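PDB 5I1V: CrmK from Actinoalloteichus sp. WH1-2216-6, which is a flavin-dependent oxidoreductase with covalently bound FAD that takes part in recycling a shunt product during caerulomycin biosynthesis. Local coordinates for residues Gly88-Glu91 and Glu92-Ala95; Ala100-Thr103 and Val104-Tyr108; Thr172-Glu175 and Asp176-Asn179; Trp201-Ser204 and Pro205-Gly209; Leu317-Leu320 and Ala321-Leu325. All blocks are in the same frame, centred on the assembly; numbering follows the deposited sequence.

Along the chain the five contacts follow one another in series, each a turn or a helix start. Contacts 1, 3 and 4 gather at one end of the five-stranded antiparallel sheet, shaping its loops away from the flavin: contact 1 links strands 87-90 and 95-99, contact 3 follows strand 166-172, and contact 4 leaves strand 196-202. Contacts 1 and 4 touch, with centres about 10 Å apart; contacts 3 and 4 meet through Arg-173 and Pro-205. Contact 2, about 17 Å from contact 1 between centres, opens helix 104-115 beside the FAD. Contact 5 starts helix 319-326 at the end of strand 311-318, an outermost strand of the eight-stranded sheet, and belongs to the subunit interface.

Contact 1. Residues Gly88-Glu91 and Glu92-Ala95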
loop_
_atom_site.group_PDB
_atom_site.type_symbol
_atom_site.label_atom_id
_atom_site.label_comp_id
_atom_site.label_asym_id
_atom_site.label_seq_id
_atom_site.Cartn_x
_atom_site.Cartn_y
_atom_site.Cartn_z
ATOM N N GLY A 88 -14.364 13.353 -3.323
ATOM C CA GLY A 88 -15.390 13.573 -4.349
ATOM C C GLY A 88 -15.397 15.030 -4.775
ATOM O O GLY A 88 -14.961 15.885 -4.029
ATOM N N TYR A 89 -15.870 15.314 -5.974
ATOM C CA TYR A 89 -16.094 16.699 -6.400
ATOM C C TYR A 89 -17.385 17.249 -5.840
ATOM O O TYR A 89 -18.397 16.594 -5.889
ATOM C CB TYR A 89 -16.243 16.775 -7.907
ATOM C CG TYR A 89 -16.150 18.173 -8.459
ATOM C CD1 TYR A 89 -14.994 18.931 -8.262
ATOM C CD2 TYR A 89 -17.204 18.736 -9.214
ATOM C CE1 TYR A 89 -14.855 20.171 -8.814
ATOM C CE2 TYR A 89 -17.080 20.020 -9.753
ATOM C CZ TYR A 89 -15.910 20.721 -9.551
ATOM O OH TYR A 89 -15.716 21.996 -10.111
ATOM N N ASP A 90 -17.305 18.438 -5.272
ATOM C CA ASP A 90 -18.417 19.147 -4.679
ATOM C C ASP A 90 -18.823 20.231 -5.698
ATOM O O ASP A 90 -18.129 21.281 -5.867
ATOM C CB ASP A 90 -17.961 19.746 -3.347
ATOM C CG ASP A 90 -19.084 20.475 -2.577
ATOM O OD1 ASP A 90 -20.060 20.957 -3.181
ATOM O OD2 ASP A 90 -18.940 20.617 -1.336
ATOM N N GLU A 91 -19.905 19.944 -6.429
ATOM C CA GLU A 91 -20.394 20.854 -7.475
ATOM C C GLU A 91 -20.744 22.235 -6.976
ATOM O O GLU A 91 -20.577 23.210 -7.682
ATOM C CB GLU A 91 -21.651 20.292 -8.141
ATOM C CG GLU A 91 -21.369 19.197 -9.147
ATOM C CD GLU A 91 -22.388 19.187 -10.275
ATOM O OE1 GLU A 91 -23.080 18.162 -10.447
ATOM O OE2 GLU A 91 -22.504 20.209 -10.985
ATOM N N GLU A 92 -21.272 22.319 -5.774
ATOM C CA GLU A 92 -21.697 23.604 -5.266
ATOM C C GLU A 92 -20.494 24.529 -4.989
ATOM O O GLU A 92 -20.623 25.718 -5.142
ATOM C CB GLU A 92 -22.630 23.410 -4.049
ATOM C CG GLU A 92 -22.522 24.467 -2.953
ATOM C CD GLU A 92 -22.827 23.914 -1.563
ATOM O OE1 GLU A 92 -23.877 23.229 -1.402
ATOM O OE2 GLU A 92 -22.006 24.166 -0.638
ATOM N N ARG A 93 -19.314 23.998 -4.614
ATOM C CA ARG A 93 -18.154 24.859 -4.403
ATOM C C ARG A 93 -17.185 24.812 -5.559
ATOM O O ARG A 93 -16.239 25.562 -5.576
ATOM C CB ARG A 93 -17.419 24.465 -3.106
ATOM C CG ARG A 93 -18.274 24.555 -1.855
ATOM C CD ARG A 93 -17.450 24.274 -0.619
ATOM N NE ARG A 93 -18.247 24.319 0.606
ATOM C CZ ARG A 93 -18.429 25.392 1.368
ATOM N NH1 ARG A 93 -19.161 25.272 2.475
ATOM N NH2 ARG A 93 -17.918 26.589 1.051
ATOM N N GLY A 94 -17.380 23.899 -6.511
ATOM C CA GLY A 94 -16.482 23.801 -7.628
ATOM C C GLY A 94 -15.120 23.334 -7.166
ATOM O O GLY A 94 -14.086 23.763 -7.670
ATOM N N ALA A 95 -15.120 22.447 -6.178
ATOM C CA ALA A 95 -13.856 22.023 -5.561
ATOM C C ALA A 95 -13.935 20.584 -5.148
ATOM O O ALA A 95 -15.024 20.115 -4.838
ATOM C CB ALA A 95 -13.578 22.899 -4.333
HETATM O O HOH W 1 -20.085 22.494 0.355
#
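Asp-90 and Ala-95 form an antiparallel hydrogen-bonded pair: Asp-90 N donates to Ala-95 O at 2.9 Å, and Ala-95 N returns a bond to Asp-90 O at 3.2 Å. The same carbonyl oxygen takes weak bonds from Gly-94 N and Arg-93 N, so three amides converge on it. The Asp-90 side chain has CG opposite its own backbone N (chi1 -177°), and OD1 accepts weak bonds from the amides of Glu-92 and Arg-93. Its other oxygen, OD2, accepts from Trp-201 NE1 and from a water 2.8 Å away. That water also donates to Glu-92 OE2 and accepts from Arg-93 NE at 2.6 Å, joining Asp-90 to Arg-93, whose charged atoms stay beyond salt-bridge distance, and to Glu-92, which makes only a long salt bridge to Arg-93; the Asp-90 carboxylate and Arg-93 guanidinium stand 82° apart. Packing comes from Tyr-89, whose ring lies obliquely along the Gly-94 to Ala-95 backbone, with CE1 3.5 Å from Ala-95 N and OH 3.2 Å from Gly-94 CA. The hydroxyl's polar partner is Asp-210 O. Gly-94, at positive phi, and Ala-95 both face Asp-90, which makes this a G1 beta bulge closing the hairpin between strands 87-90 and 95-99.

Contact 2. Residues Ala100-Thr103 and Val104-Tyr108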
loop_
_atom_site.group_PDB
_atom_site.type_symbol
_atom_site.label_atom_id
_atom_site.label_comp_id
_atom_site.label_asym_id
_atom_site.label_seq_id
_atom_site.Cartn_x
_atom_site.Cartn_y
_atom_site.Cartn_z
ATOM N N ALA A 100 -10.922 14.292 6.194
ATOM C CA ALA A 100 -9.589 14.360 6.878
ATOM C C ALA A 100 -8.945 13.018 6.952
ATOM O O ALA A 100 -7.696 12.883 7.047
ATOM C CB ALA A 100 -9.759 14.890 8.281
ATOM N N GLY A 101 -9.763 11.979 6.969
ATOM C CA GLY A 101 -9.195 10.654 7.099
ATOM C C GLY A 101 -8.849 9.960 5.820
ATOM O O GLY A 101 -8.383 8.833 5.878
ATOM N N ALA A 102 -9.003 10.615 4.665
ATOM C CA ALA A 102 -8.534 10.049 3.388
ATOM C C ALA A 102 -7.008 10.039 3.399
ATOM O O ALA A 102 -6.395 10.950 3.939
ATOM C CB ALA A 102 -9.063 10.910 2.236
ATOM N N THR A 103 -6.378 8.993 2.865
ATOM C CA THR A 103 -4.920 8.971 2.770
ATOM C C THR A 103 -4.511 9.469 1.394
ATOM O O THR A 103 -5.294 9.421 0.393
ATOM C CB THR A 103 -4.393 7.560 2.983
ATOM O OG1 THR A 103 -5.050 6.694 2.060
ATOM C CG2 THR A 103 -4.708 7.097 4.369
ATOM N N VAL A 104 -3.303 9.980 1.303
ATOM C CA VAL A 104 -2.874 10.609 0.039
ATOM C C VAL A 104 -2.873 9.645 -1.156
ATOM O O VAL A 104 -3.272 10.025 -2.263
ATOM C CB VAL A 104 -1.499 11.263 0.140
ATOM C CG1 VAL A 104 -1.475 12.261 1.283
ATOM C CG2 VAL A 104 -0.475 10.210 0.288
ATOM N N GLY A 105 -2.501 8.396 -0.932
ATOM C CA GLY A 105 -2.425 7.418 -2.046
ATOM C C GLY A 105 -3.769 7.222 -2.726
ATOM O O GLY A 105 -3.892 7.100 -3.984
ATOM N N GLN A 106 -4.767 7.166 -1.867
ATOM C CA GLN A 106 -6.137 6.976 -2.211
ATOM C C GLN A 106 -6.673 8.181 -2.946
ATOM O O GLN A 106 -7.365 8.055 -3.949
ATOM C CB GLN A 106 -6.921 6.792 -0.905
ATOM C CG GLN A 106 -8.423 6.863 -1.009
ATOM C CD GLN A 106 -9.097 7.124 0.339
ATOM O OE1 GLN A 106 -8.464 7.065 1.430
ATOM N NE2 GLN A 106 -10.396 7.407 0.278
ATOM N N ILE A 107 -6.392 9.355 -2.394
ATOM C CA ILE A 107 -6.780 10.607 -2.977
ATOM C C ILE A 107 -6.220 10.669 -4.421
ATOM O O ILE A 107 -6.957 10.993 -5.381
ATOM C CB ILE A 107 -6.238 11.812 -2.128
ATOM C CG1 ILE A 107 -6.944 11.927 -0.777
ATOM C CG2 ILE A 107 -6.474 13.117 -2.838
ATOM C CD1 ILE A 107 -6.237 12.828 0.218
ATOM N N TYR A 108 -4.944 10.338 -4.603
ATOM C CA TYR A 108 -4.365 10.483 -5.921
ATOM C C TYR A 108 -5.066 9.569 -6.917
ATOM O O TYR A 108 -5.325 9.971 -8.061
ATOM C CB TYR A 108 -2.893 10.156 -5.949
ATOM C CG TYR A 108 -1.987 11.112 -5.214
ATOM C CD1 TYR A 108 -2.345 12.436 -4.993
ATOM C CD2 TYR A 108 -0.730 10.681 -4.767
ATOM C CE1 TYR A 108 -1.490 13.297 -4.319
ATOM C CE2 TYR A 108 0.135 11.545 -4.106
ATOM C CZ TYR A 108 -0.262 12.850 -3.885
ATOM O OH TYR A 108 0.572 13.721 -3.230
#
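Gln-106 OE1 is gripped by two groups of Thr-103. The backbone N donates to it at 3.2 Å in a fairly straight bond (N-H...O 160°), coming from above the plane of the amide carbonyl, and the hydroxyl OG1 adds a weak bond at 3.5 Å. Gln-106 reaches back this far because its CG points away from its own N (chi1 168°) and the chain stays extended beyond it, crossing the threonine side chain at about a right angle. The other end of the amide, NE2, has a weak bond to Ser-85 O, so both ends are held. Thr-103 stands at the N-cap position of helix 104-115, but OG1 makes no capping bond; it is the third helical residue that reaches back to the N-cap amide. The first helical turn is closed by Ile-107 N, which donates to Thr-103 O at 3.0 Å. The side chain of Ile-107 lies beside that carbonyl, with CG1 3.2 Å from Thr-103 O, and the same CG1 packs on Ala-102 CB at 3.8 Å. Ala-102 and Ile-107 share Val-87 of strand 87-90 as a neighbour. At the next residue, the ring of Tyr-108 has Val-104 O over one face near its rim, and its hydroxyl bonds to Gly-122 O. On the loop side Ala-100 touches the FAD, while Val-104 packs near His-132, an FAD-binding residue.

Contact 3. Residues Thr172-Glu175 and Asp176-Asn179; sequences TREE and DDPN
Between Thr-172 and Asp-177 runs a local, polar surface contact, in the loop that carries the chain from edge strand 166-172 to helix 180-185. Asp-177 OD2 meets the end of the strand twice: Thr-172 N donates to it at 2.8 Å, from above the carboxylate plane, and Thr-172 OG1 lies 2.6 Å from it. The hydroxyl lies between two acceptors, Asp-177 OD2 and Glu-174 OE1, the latter 2.9 Å from OG1. OG1 takes a weak bond from Glu-174 N. A type I beta turn from Glu-174 to Asp-177 brings the aspartate back over the strand end, closed by Asp-177 N donating to Glu-174 O at 2.9 Å. With CG trans to the backbone N (chi1 -170°), the carboxylate is directed toward Thr-172. Its other oxygen, OD1, uses its anti lone pair for Asn-179 N at 2.6 Å, an Asx turn immediately ahead of the helix. Both oxygens of Asp-177 are bonded, which fixes its rotation. Glu-174 OE1 stands 4.4 Å from Asp-177 OD2, and this nearness would tend to raise proton affinity, an effect the N-H donors at Asp-177 probably offset. Arg-173 O, just ahead of the turn, accepts from Arg-180 NE.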
loop_
_atom_site.group_PDB
_atom_site.type_symbol
_atom_site.label_atom_id
_atom_site.label_comp_id
_atom_site.label_asym_id
_atom_site.label_seq_id
_atom_site.Cartn_x
_atom_site.Cartn_y
_atom_site.Cartn_z
ATOM N N THR A 172 -12.822 29.947 4.337
ATOM C CA THR A 172 -12.422 29.938 2.916
ATOM C C THR A 172 -11.336 30.979 2.637
ATOM O O THR A 172 -11.045 31.847 3.451
ATOM C CB THR A 172 -13.626 30.202 1.973
ATOM O OG1 THR A 172 -13.841 31.597 1.892
ATOM C CG2 THR A 172 -14.931 29.529 2.406
ATOM N N ARG A 173 -10.708 30.845 1.475
ATOM C CA ARG A 173 -9.639 31.748 1.027
ATOM C C ARG A 173 -10.105 33.110 0.496
ATOM O O ARG A 173 -9.267 33.982 0.284
ATOM C CB ARG A 173 -8.797 31.075 -0.059
ATOM C CG ARG A 173 -9.543 30.789 -1.344
ATOM C CD ARG A 173 -8.676 30.017 -2.321
ATOM N NE ARG A 173 -7.367 30.603 -2.359
ATOM C CZ ARG A 173 -6.243 29.955 -2.640
ATOM N NH1 ARG A 173 -6.216 28.633 -2.930
ATOM N NH2 ARG A 173 -5.121 30.667 -2.644
ATOM N N GLU A 174 -11.411 33.301 0.329
ATOM C CA GLU A 174 -11.952 34.548 -0.265
ATOM C C GLU A 174 -11.609 35.748 0.554
ATOM O O GLU A 174 -11.764 35.731 1.773
ATOM C CB GLU A 174 -13.452 34.468 -0.414
ATOM C CG GLU A 174 -13.921 33.437 -1.421
ATOM C CD GLU A 174 -15.321 32.921 -1.106
ATOM O OE1 GLU A 174 -15.711 32.859 0.092
ATOM O OE2 GLU A 174 -16.039 32.537 -2.059
ATOM N N GLU A 175 -11.167 36.820 -0.104
ATOM C CA GLU A 175 -10.609 37.972 0.634
ATOM C C GLU A 175 -11.575 38.519 1.653
ATOM O O GLU A 175 -11.152 39.038 2.663
ATOM C CB GLU A 175 -10.160 39.155 -0.269
ATOM C CG GLU A 175 -9.397 38.823 -1.548
ATOM C CD GLU A 175 -8.489 39.975 -2.031
ATOM O OE1 GLU A 175 -8.771 41.181 -1.758
ATOM O OE2 GLU A 175 -7.466 39.660 -2.677
ATOM N N ASP A 176 -12.868 38.444 1.395
ATOM C CA ASP A 176 -13.833 39.003 2.337
ATOM C C ASP A 176 -14.356 37.997 3.410
ATOM O O ASP A 176 -15.176 38.356 4.227
ATOM C CB ASP A 176 -15.019 39.614 1.570
ATOM C CG ASP A 176 -15.761 38.589 0.692
ATOM O OD1 ASP A 176 -15.235 37.462 0.475
ATOM O OD2 ASP A 176 -16.871 38.921 0.214
ATOM N N ASP A 177 -13.889 36.757 3.408
ATOM C CA ASP A 177 -14.381 35.739 4.371
ATOM C C ASP A 177 -14.108 36.221 5.794
ATOM O O ASP A 177 -12.960 36.532 6.129
ATOM C CB ASP A 177 -13.686 34.380 4.101
ATOM C CG ASP A 177 -14.299 33.188 4.899
ATOM O OD1 ASP A 177 -14.492 33.271 6.114
ATOM O OD2 ASP A 177 -14.589 32.153 4.285
ATOM N N PRO A 178 -15.163 36.303 6.638
ATOM C CA PRO A 178 -14.918 36.714 8.034
ATOM C C PRO A 178 -13.961 35.748 8.804
ATOM O O PRO A 178 -13.259 36.167 9.737
ATOM C CB PRO A 178 -16.334 36.807 8.626
ATOM C CG PRO A 178 -17.193 35.918 7.745
ATOM C CD PRO A 178 -16.583 35.981 6.390
ATOM N N ASN A 179 -13.851 34.500 8.352
ATOM C CA ASN A 179 -12.980 33.524 9.008
ATOM C C ASN A 179 -11.745 33.186 8.212
ATOM O O ASN A 179 -11.218 32.088 8.327
ATOM C CB ASN A 179 -13.814 32.282 9.265
ATOM C CG ASN A 179 -15.017 32.602 10.117
ATOM O OD1 ASN A 179 -14.943 33.483 10.941
ATOM N ND2 ASN A 179 -16.103 31.916 9.908
#

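Contact 4. Residues Trp201-Ser204 and Pro205-Gly209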
loop_
_atom_site.group_PDB
_atom_site.type_symbol
_atom_site.label_atom_id
_atom_site.label_comp_id
_atom_site.label_asym_id
_atom_site.label_seq_id
_atom_site.Cartn_x
_atom_site.Cartn_y
_atom_site.Cartn_z
ATOM N N TRP A 201 -11.391 21.385 1.009
ATOM C CA TRP A 201 -11.784 21.531 -0.383
ATOM C C TRP A 201 -10.592 22.047 -1.167
ATOM O O TRP A 201 -9.979 23.061 -0.821
ATOM C CB TRP A 201 -12.970 22.498 -0.531
ATOM C CG TRP A 201 -14.297 21.928 -0.137
ATOM C CD1 TRP A 201 -15.150 21.235 -0.910
ATOM C CD2 TRP A 201 -14.897 22.000 1.163
ATOM N NE1 TRP A 201 -16.277 20.878 -0.187
ATOM C CE2 TRP A 201 -16.142 21.340 1.090
ATOM C CE3 TRP A 201 -14.519 22.587 2.358
ATOM C CZ2 TRP A 201 -17.021 21.270 2.177
ATOM C CZ3 TRP A 201 -15.376 22.505 3.451
ATOM C CH2 TRP A 201 -16.621 21.871 3.345
ATOM N N LEU A 202 -10.315 21.376 -2.290
ATOM C CA LEU A 202 -9.207 21.696 -3.100
ATOM C C LEU A 202 -9.616 22.167 -4.482
ATOM O O LEU A 202 -10.415 21.519 -5.152
ATOM C CB LEU A 202 -8.284 20.471 -3.252
ATOM C CG LEU A 202 -7.811 19.807 -1.951
ATOM C CD1 LEU A 202 -7.120 18.488 -2.252
ATOM C CD2 LEU A 202 -6.850 20.694 -1.214
ATOM N N ARG A 203 -8.966 23.235 -4.930
ATOM C CA ARG A 203 -9.148 23.725 -6.278
ATOM C C ARG A 203 -8.081 24.758 -6.628
ATOM O O ARG A 203 -7.615 25.455 -5.770
ATOM C CB ARG A 203 -10.565 24.317 -6.374
ATOM C CG ARG A 203 -10.676 25.795 -6.496
ATOM C CD ARG A 203 -12.144 26.219 -6.472
ATOM N NE ARG A 203 -12.726 26.270 -7.790
ATOM C CZ ARG A 203 -12.590 27.308 -8.618
ATOM N NH1 ARG A 203 -11.892 28.383 -8.235
ATOM N NH2 ARG A 203 -13.145 27.280 -9.833
ATOM N N SER A 204 -7.685 24.851 -7.887
ATOM C CA SER A 204 -6.791 25.925 -8.345
ATOM C C SER A 204 -7.477 27.250 -8.204
ATOM O O SER A 204 -8.637 27.387 -8.589
ATOM C CB SER A 204 -6.437 25.758 -9.824
ATOM O OG SER A 204 -5.793 24.532 -10.025
ATOM N N PRO A 205 -6.786 28.241 -7.666
ATOM C CA PRO A 205 -7.468 29.536 -7.544
ATOM C C PRO A 205 -7.893 30.136 -8.903
ATOM O O PRO A 205 -8.870 30.876 -8.976
ATOM C CB PRO A 205 -6.431 30.442 -6.853
ATOM C CG PRO A 205 -5.182 29.627 -6.700
ATOM C CD PRO A 205 -5.451 28.205 -7.066
ATOM N N ASP A 206 -7.203 29.779 -9.973
ATOM C CA ASP A 206 -7.583 30.287 -11.288
ATOM C C ASP A 206 -8.211 29.226 -12.205
ATOM O O ASP A 206 -8.147 29.343 -13.414
ATOM C CB ASP A 206 -6.358 30.931 -11.934
ATOM C CG ASP A 206 -5.797 32.080 -11.088
ATOM O OD1 ASP A 206 -6.585 32.941 -10.616
ATOM O OD2 ASP A 206 -4.563 32.117 -10.890
ATOM N N ALA A 207 -8.847 28.206 -11.629
ATOM C CA ALA A 207 -9.574 27.206 -12.437
ATOM C C ALA A 207 -10.553 27.826 -13.420
ATOM O O ALA A 207 -11.318 28.711 -13.046
ATOM C CB ALA A 207 -10.341 26.272 -11.534
ATOM N N VAL A 208 -10.563 27.319 -14.651
ATOM C CA VAL A 208 -11.512 27.777 -15.677
ATOM C C VAL A 208 -12.862 27.058 -15.524
ATOM O O VAL A 208 -12.897 25.827 -15.480
ATOM C CB VAL A 208 -10.909 27.502 -17.067
ATOM C CG1 VAL A 208 -11.941 27.688 -18.195
ATOM C CG2 VAL A 208 -9.712 28.410 -17.279
ATOM N N GLY A 209 -13.964 27.811 -15.403
ATOM C CA GLY A 209 -15.308 27.221 -15.442
ATOM C C GLY A 209 -15.574 26.363 -14.217
ATOM O O GLY A 209 -15.033 26.617 -13.134
HETATM O O HOH W 2 -14.215 24.859 -10.295
#
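A type I beta turn from Ser-204 to Ala-207 takes the chain off the end of strand 196-202, and the side chain of Arg-203 folds over it. The turn is closed by Ala-207 N, which donates to Ser-204 O at 3.2 Å; the bond is straight at the hydrogen (165°), although the donor stands well above the carbonyl plane. Ala-207 CB lies over one face of the Arg-203 guanidinium, toward its rim, 3.4 Å from NH2. A bend at chi3 (-91°) swings the guanidinium out of line with the extended first part of the chain and lays it across the methyl. At the edge of the group, in its plane, are Gly-209 O and a water. Arg-203 NH2 donates to this water at 2.7 Å, and the water has at most a weak bond on to Gly-209 O. The strongest polar partner of the arginine is Gly-94 O, bonded to NE and belonging to the neighbouring bulge. A methionine in place of Arg-203 would probably leave Gly-94 O and the water without their donor and the methyl of Ala-207 without its flat cover. Further back, Leu-202 pairs through its backbone with Phe-96 of strand 95-99, while Arg-203 pairs with Tyr-151, just before strand 152-160. Ser-204 bonds through its backbone to Ala-215, so the turn sits between the sheet and helix 212-215.

Contact 5. Residues Leu317-Leu320 and Ala321-Leu325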
loop_
_atom_site.group_PDB
_atom_site.type_symbol
_atom_site.label_atom_id
_atom_site.label_comp_id
_atom_site.label_asym_id
_atom_site.label_seq_id
_atom_site.Cartn_x
_atom_site.Cartn_y
_atom_site.Cartn_z
ATOM N N LEU A 317 7.625 6.006 -17.716
ATOM C CA LEU A 317 6.430 5.472 -17.078
ATOM C C LEU A 317 5.316 6.495 -17.070
ATOM O O LEU A 317 5.582 7.703 -17.087
ATOM C CB LEU A 317 6.736 5.055 -15.646
ATOM C CG LEU A 317 7.445 3.720 -15.406
ATOM C CD1 LEU A 317 7.683 3.557 -13.929
ATOM C CD2 LEU A 317 6.614 2.556 -15.939
ATOM N N PRO A 318 4.062 6.030 -17.008
ATOM C CA PRO A 318 3.013 7.047 -16.830
ATOM C C PRO A 318 3.149 7.757 -15.474
ATOM O O PRO A 318 3.720 7.198 -14.539
ATOM C CB PRO A 318 1.723 6.239 -16.931
ATOM C CG PRO A 318 2.069 5.069 -17.804
ATOM C CD PRO A 318 3.489 4.716 -17.359
ATOM N N TRP A 319 2.653 8.982 -15.370
ATOM C CA TRP A 319 2.762 9.744 -14.115
ATOM C C TRP A 319 2.358 8.975 -12.837
ATOM O O TRP A 319 3.142 8.868 -11.884
ATOM C CB TRP A 319 1.980 11.090 -14.158
ATOM C CG TRP A 319 1.962 11.646 -12.752
ATOM C CD1 TRP A 319 3.016 12.160 -12.087
ATOM C CD2 TRP A 319 0.877 11.595 -11.812
ATOM N NE1 TRP A 319 2.663 12.448 -10.805
ATOM C CE2 TRP A 319 1.349 12.130 -10.612
ATOM C CE3 TRP A 319 -0.460 11.197 -11.892
ATOM C CZ2 TRP A 319 0.554 12.242 -9.476
ATOM C CZ3 TRP A 319 -1.262 11.314 -10.762
ATOM C CH2 TRP A 319 -0.752 11.812 -9.572
ATOM N N LEU A 320 1.130 8.469 -12.786
ATOM C CA LEU A 320 0.675 7.785 -11.580
ATOM C C LEU A 320 1.569 6.588 -11.255
ATOM O O LEU A 320 1.866 6.330 -10.119
ATOM C CB LEU A 320 -0.788 7.396 -11.692
ATOM C CG LEU A 320 -1.423 6.763 -10.444
ATOM C CD1 LEU A 320 -1.349 7.680 -9.231
ATOM C CD2 LEU A 320 -2.853 6.408 -10.774
ATOM N N ALA A 321 1.996 5.868 -12.271
ATOM C CA ALA A 321 2.952 4.790 -12.088
ATOM C C ALA A 321 4.281 5.287 -11.532
ATOM O O ALA A 321 4.829 4.697 -10.575
ATOM C CB ALA A 321 3.156 4.041 -13.396
ATOM N N THR A 322 4.796 6.400 -12.042
ATOM C CA THR A 322 6.097 6.878 -11.443
ATOM C C THR A 322 5.891 7.345 -9.992
ATOM O O THR A 322 6.751 7.170 -9.122
ATOM C CB THR A 322 6.971 7.851 -12.323
ATOM O OG1 THR A 322 7.032 9.174 -11.782
ATOM C CG2 THR A 322 6.544 7.941 -13.755
ATOM N N SER A 323 4.719 7.888 -9.710
ATOM C CA SER A 323 4.411 8.314 -8.357
ATOM C C SER A 323 4.327 7.101 -7.415
ATOM O O SER A 323 4.760 7.153 -6.276
ATOM C CB SER A 323 3.070 9.085 -8.400
ATOM O OG SER A 323 2.440 9.109 -7.142
ATOM N N GLN A 324 3.700 6.025 -7.882
ATOM C CA GLN A 324 3.538 4.823 -7.082
ATOM C C GLN A 324 4.889 4.067 -6.978
ATOM O O GLN A 324 5.167 3.429 -5.964
ATOM C CB GLN A 324 2.440 3.930 -7.664
ATOM C CG GLN A 324 1.019 4.504 -7.433
ATOM C CD GLN A 324 -0.054 3.716 -8.120
ATOM O OE1 GLN A 324 0.232 2.907 -8.963
ATOM N NE2 GLN A 324 -1.321 4.011 -7.810
ATOM N N LEU A 325 5.707 4.152 -8.002
ATOM C CA LEU A 325 7.016 3.440 -7.986
ATOM C C LEU A 325 7.893 3.990 -6.866
ATOM O O LEU A 325 8.571 3.230 -6.163
ATOM C CB LEU A 325 7.732 3.592 -9.332
ATOM C CG LEU A 325 9.119 2.941 -9.494
ATOM C CD1 LEU A 325 9.062 1.424 -9.456
ATOM C CD2 LEU A 325 9.708 3.391 -10.820
#
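Ser-323 CB stands 3.9 Å above the ring plane of Trp-319, out toward the rim and approached obliquely, with CE2 4.1 Å from that carbon. The indole's CG lies anti to the backbone N (chi1 170°), which carries the ring along the helix toward the next turn; Tyr-112 of helix 104-115 also meets the ring, their planes at about 60°. The other flat group is the amide of Gln-324, whose chain runs back beside Leu-320: Gln-324 CG approaches Leu-320 O at 3.4 Å, and the amide end lies by the leucine's branched carbons. An alanine at Gln-324 would probably leave the isobutyl group of Leu-320 without this flank and open a gap beside Ile-336 of the second subunit. Behind these side chains is ordinary helix bonding; its first bond, Thr-322 N to Pro-318 O at 2.8 Å, starts helix 319-326 straight after strand 311-318, with Pro-318 in the N-cap position. Leu-317, the residue before it, packs back on the helix. Its CB presses on Thr-322 CG2 at 3.5 Å, tighter than usual for two carbons, and its CD1 meets Leu-325 CD2 at 3.7 Å, the two side chains crossing at about a right angle. Ala-321 CB adds a contact with Pro-318 CD at 4.0 Å. Across the dimer interface Tyr-25 of the second subunit packs on Leu-317 and Ala-321, and Leu-18 of that subunit on Leu-320. The side chains meeting across this corner thus pack mostly through apolar groups, while the second subunit adds both packing and backbone hydrogen bonds at Gln-324.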